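Uncharacterized protein (Arthrobacter sp., PDB 3BL4) is of unknown function but carries a DUF7793 domain of the STAS clan and is found in an assembly of two chains. Local coordinates at residues A[61-64]-A[65-69]; A[86-89]-A[90-93]. One frame throughout, in Å; residues are numbered along the deposited sequence. Where two conformers were deposited one is given.

Interaction 1: residues A[61-64]-A[65-69]; sequences TTAD and VSRGA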
loop_
_atom_site.group_PDB
_atom_site.type_symbol
_atom_site.label_atom_id
_atom_site.label_comp_id
_atom_site.label_asym_id
_atom_site.label_seq_id
_atom_site.Cartn_x
_atom_site.Cartn_y
_atom_site.Cartn_z
ATOM N N THR A 61 18.745 -4.920 -2.012
ATOM C CA THR A 61 20.140 -4.530 -1.725
ATOM C C THR A 61 20.791 -5.473 -0.712
ATOM O O THR A 61 22.008 -5.554 -0.637
ATOM C CB THR A 61 20.276 -3.080 -1.170
ATOM O OG1 THR A 61 19.456 -2.919 -0.005
ATOM C CG2 THR A 61 19.912 -2.028 -2.226
ATOM N N THR A 62 19.962 -6.170 0.060
ATOM C CA THR A 62 20.410 -7.035 1.147
ATOM C C THR A 62 19.398 -8.159 1.341
ATOM O O THR A 62 18.203 -7.973 1.105
ATOM C CB THR A 62 20.553 -6.241 2.481
ATOM O OG1 THR A 62 20.800 -7.141 3.564
ATOM C CG2 THR A 62 19.292 -5.436 2.797
ATOM N N ALA A 63 19.879 -9.314 1.784
ATOM C CA ALA A 63 19.027 -10.454 2.071
ATOM C C ALA A 63 18.089 -10.199 3.259
ATOM O O ALA A 63 17.110 -10.915 3.443
ATOM C CB ALA A 63 19.875 -11.681 2.322
ATOM N N ASP A 64 18.383 -9.174 4.046
ATOM C CA ASP A 64 17.580 -8.827 5.217
ATOM C C ASP A 64 16.252 -8.144 4.894
ATOM O O ASP A 64 15.366 -8.076 5.754
ATOM C CB ASP A 64 18.389 -7.940 6.159
ATOM C CG ASP A 64 19.644 -8.622 6.657
ATOM O OD1 ASP A 64 19.671 -9.880 6.707
ATOM O OD2 ASP A 64 20.607 -7.894 6.988
ATOM N N VAL A 65 16.101 -7.647 3.669
ATOM C CA VAL A 65 14.849 -7.029 3.269
ATOM C C VAL A 65 13.728 -8.071 3.235
ATOM O O VAL A 65 12.667 -7.865 3.837
ATOM C CB VAL A 65 14.970 -6.296 1.920
ATOM C CG1 VAL A 65 13.607 -5.870 1.432
ATOM C CG2 VAL A 65 15.895 -5.080 2.068
ATOM N N SER A 66 13.961 -9.200 2.565
ATOM C CA SER A 66 12.894 -10.187 2.424
ATOM C C SER A 66 12.586 -10.799 3.769
ATOM O O SER A 66 11.438 -11.134 4.068
ATOM C CB SER A 66 13.254 -11.274 1.410
ATOM O OG SER A 66 13.192 -10.765 0.085
ATOM N N ARG A 67 13.620 -10.921 4.590
ATOM C CA ARG A 67 13.468 -11.446 5.934
ATOM C C ARG A 67 12.578 -10.548 6.791
ATOM O O ARG A 67 11.774 -11.043 7.571
ATOM C CB ARG A 67 14.846 -11.688 6.552
ATOM C CG ARG A 67 15.534 -12.936 5.950
ATOM C CD ARG A 67 17.051 -12.827 5.976
ATOM N NE ARG A 67 17.705 -13.802 5.108
ATOM C CZ ARG A 67 19.019 -13.874 4.915
ATOM N NH1 ARG A 67 19.826 -13.027 5.534
ATOM N NH2 ARG A 67 19.539 -14.806 4.114
ATOM N N GLY A 68 12.702 -9.236 6.628
ATOM C CA GLY A 68 11.797 -8.284 7.281
ATOM C C GLY A 68 10.390 -8.390 6.722
ATOM O O GLY A 68 9.419 -8.302 7.464
ATOM N N ALA A 69 10.274 -8.576 5.410
ATOM C CA ALA A 69 8.967 -8.696 4.755
ATOM C C ALA A 69 8.188 -9.825 5.393
ATOM O O ALA A 69 7.034 -9.648 5.791
ATOM C CB ALA A 69 9.127 -8.949 3.247
HETATM O O HOH W 1 15.966 -9.387 0.607
#
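Methyl CG2 of Thr-62 meets methyl CG2 of Val-65 at 3.5 Å, closer than carbons usually pack, and this pair is the apolar part of the turn. A threonine suits the place because its two branches divide the work: the methyl makes this contact while the hydroxyl, anti to the backbone N (chi1 172°), accepts from Asp-64 N through OG1 at 3.2 Å in a nearly straight bond. On Val-65 it is the branch beside the backbone N that does the touching. The buried Val-65 also packs on Leu-94 of the second subunit.

The charged part lies around Arg-67. Its chain runs extended from CG to NE back along the turn, past Ala-63, with CD 3.2 Å from Ala-63 O. Methyl CB of Ala-63 rests 3.3 Å above the plane of the guanidinium, displaced toward its rim; the small methyl lets the flat group lie close over it. At the edge of the guanidinium, NH1 makes a long, weak salt bridge with Asp-64 OD1 (3.4 Å), the carboxylate plane turned 47° from that of the guanidinium.

Backbone bonds wind the first turn. Val-65 N reaches Thr-62 O only weakly, whereas Gly-68 N donates to Asp-64 O at 3.0 Å in a regular helical bond. One water is inserted between Thr-62 O, to which it donates, and Ser-66 N, from which it accepts at 2.8 Å, so the carbonyl is gripped twice. The hydroxyl of Ser-66 bonds to Asp-91 of the second subunit.

A threonine hydroxyl bound to the amide two residues on forms an ST turn, here used as the N-terminal cap of helix 64-73, with an aspartate in the first turn, where its negative charge would be expected to suit the positive end of the helix dipole.

Interaction 2: residues A[86-89]-A[90-93]; sequences GSSP and VDRV. With SO4 (sulfate ion), chain C.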
loop_
_atom_site.group_PDB
_atom_site.type_symbol
_atom_site.label_atom_id
_atom_site.label_comp_id
_atom_site.label_asym_id
_atom_site.label_seq_id
_atom_site.Cartn_x
_atom_site.Cartn_y
_atom_site.Cartn_z
ATOM N N GLY A 86 -16.214 1.904 -1.236
ATOM C CA GLY A 86 -16.133 3.376 -1.171
ATOM C C GLY A 86 -17.338 4.110 -1.731
ATOM O O GLY A 86 -18.321 3.498 -2.094
ATOM N N SER A 87 -17.236 5.433 -1.795
ATOM C CA SER A 87 -18.282 6.311 -2.351
ATOM C C SER A 87 -18.011 6.723 -3.797
ATOM O O SER A 87 -18.935 6.845 -4.603
ATOM C CB SER A 87 -18.409 7.589 -1.520
ATOM O OG SER A 87 -19.184 7.346 -0.369
ATOM N N SER A 88 -16.746 7.000 -4.090
ATOM C CA SER A 88 -16.322 7.376 -5.423
ATOM C C SER A 88 -15.028 6.638 -5.738
ATOM O O SER A 88 -14.383 6.120 -4.824
ATOM C CB SER A 88 -16.142 8.892 -5.491
ATOM O OG SER A 88 -15.089 9.324 -4.655
ATOM N N PRO A 89 -14.660 6.541 -7.029
ATOM C CA PRO A 89 -13.410 5.875 -7.431
ATOM C C PRO A 89 -12.119 6.340 -6.727
ATOM O O PRO A 89 -11.207 5.545 -6.586
ATOM C CB PRO A 89 -13.331 6.155 -8.940
ATOM C CG PRO A 89 -14.754 6.314 -9.356
ATOM C CD PRO A 89 -15.423 7.011 -8.205
ATOM N N VAL A 90 -12.043 7.593 -6.278
ATOM C CA VAL A 90 -10.856 8.084 -5.566
ATOM C C VAL A 90 -10.631 7.372 -4.223
ATOM O O VAL A 90 -9.517 7.372 -3.697
ATOM C CB VAL A 90 -10.924 9.621 -5.307
ATOM C CG1 VAL A 90 -11.955 9.971 -4.239
ATOM C CG2 VAL A 90 -9.568 10.152 -4.893
ATOM N N ASP A 91 -11.694 6.789 -3.658
ATOM C CA ASP A 91 -11.619 6.130 -2.351
ATOM C C ASP A 91 -10.794 4.856 -2.421
ATOM O O ASP A 91 -10.442 4.300 -1.386
ATOM C CB ASP A 91 -13.017 5.801 -1.811
ATOM C CG ASP A 91 -13.767 7.019 -1.335
ATOM O OD1 ASP A 91 -13.134 8.056 -1.057
ATOM O OD2 ASP A 91 -15.005 6.927 -1.217
ATOM N N ARG A 92 -10.496 4.394 -3.633
ATOM C CA ARG A 92 -9.563 3.288 -3.834
ATOM C C ARG A 92 -8.180 3.506 -3.165
ATOM O O ARG A 92 -7.521 2.538 -2.765
ATOM C CB ARG A 92 -9.400 3.019 -5.330
ATOM C CG ARG A 92 -8.655 1.731 -5.654
ATOM C CD ARG A 92 -8.331 1.640 -7.139
ATOM N NE ARG A 92 -9.488 1.211 -7.902
ATOM C CZ ARG A 92 -9.865 -0.058 -8.032
ATOM N NH1 ARG A 92 -9.170 -1.041 -7.473
ATOM N NH2 ARG A 92 -10.941 -0.339 -8.736
ATOM N N VAL A 93 -7.745 4.761 -3.049
ATOM C CA VAL A 93 -6.488 5.085 -2.385
ATOM C C VAL A 93 -6.508 4.629 -0.921
ATOM O O VAL A 93 -5.480 4.238 -0.355
ATOM C CB VAL A 93 -6.198 6.616 -2.458
ATOM C CG1 VAL A 93 -4.906 6.960 -1.752
ATOM C CG2 VAL A 93 -6.137 7.077 -3.907
HETATM S S SO4 C . -9.881 -4.520 -7.876
HETATM O O1 SO4 C . -10.125 -5.909 -8.267
HETATM O O2 SO4 C . -11.149 -3.806 -7.707
HETATM O O3 SO4 C . -9.118 -4.481 -6.636
HETATM O O4 SO4 C . -9.095 -3.861 -8.910
HETATM O O HOH W 2 -10.577 3.976 -8.413
#
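Asp-91 turns its carboxylate back onto the loop that precedes it, where OD2 accepts from Ser-87 N at 2.7 Å through the anti lone pair, and from Ser-88 N in a weak bond of 3.4 Å. Its CG stands anti to the carbonyl carbon (chi1 -73°), which carries the acid under these amides. Gly-86 suits the tight approach: a side chain there would run into Asp-91 CB. Asp-91 N donates to Ser-88 O at 3.0 Å, from above the carbonyl plane.

Pro-89, already bent to helical angles and needing no N-H partner, begins the turn; its O accepts from Arg-92 N (3.2 Å) and is bridged by a water to Arg-92 NE. These two backbone bonds wind a short 3-10 segment leading into helix 92-102. Val-90 sets CG1 3.2 Å from Ser-88 OG. Further out, Arg-92 NH1 weakly holds a sulfate, probably from the crystallisation liquor, which Phe-110 N and Lys-109 also bind.

OD1 of Asp-91 bonds to Ser-66 of the second subunit. With an alanine in place of Asp-91, the two amides would probably lose their acceptor and that serine hydroxyl its partner. A single carboxylate thus ties loop shape to dimer contact.

In the fold
Interaction 1 comes first along the chain and closes before interaction 2 opens; their centres lie about 32 Å apart, on opposite sides of the centre of the chain, with about 20 Å between nearest atoms. Each marks a passage from strand to helix: residues 61-69 lead from strand 53-58 into helix 64-73, and residues 86-93 from strand 79-85 into helix 92-102. Within one chain the two strands belong to separate sheets. Although they do not touch within one chain, the two helix starts meet across the subunits, that of interaction 1 in one chain against that of interaction 2 in the other. The loop-to-helix turns and the assembly are thus joined.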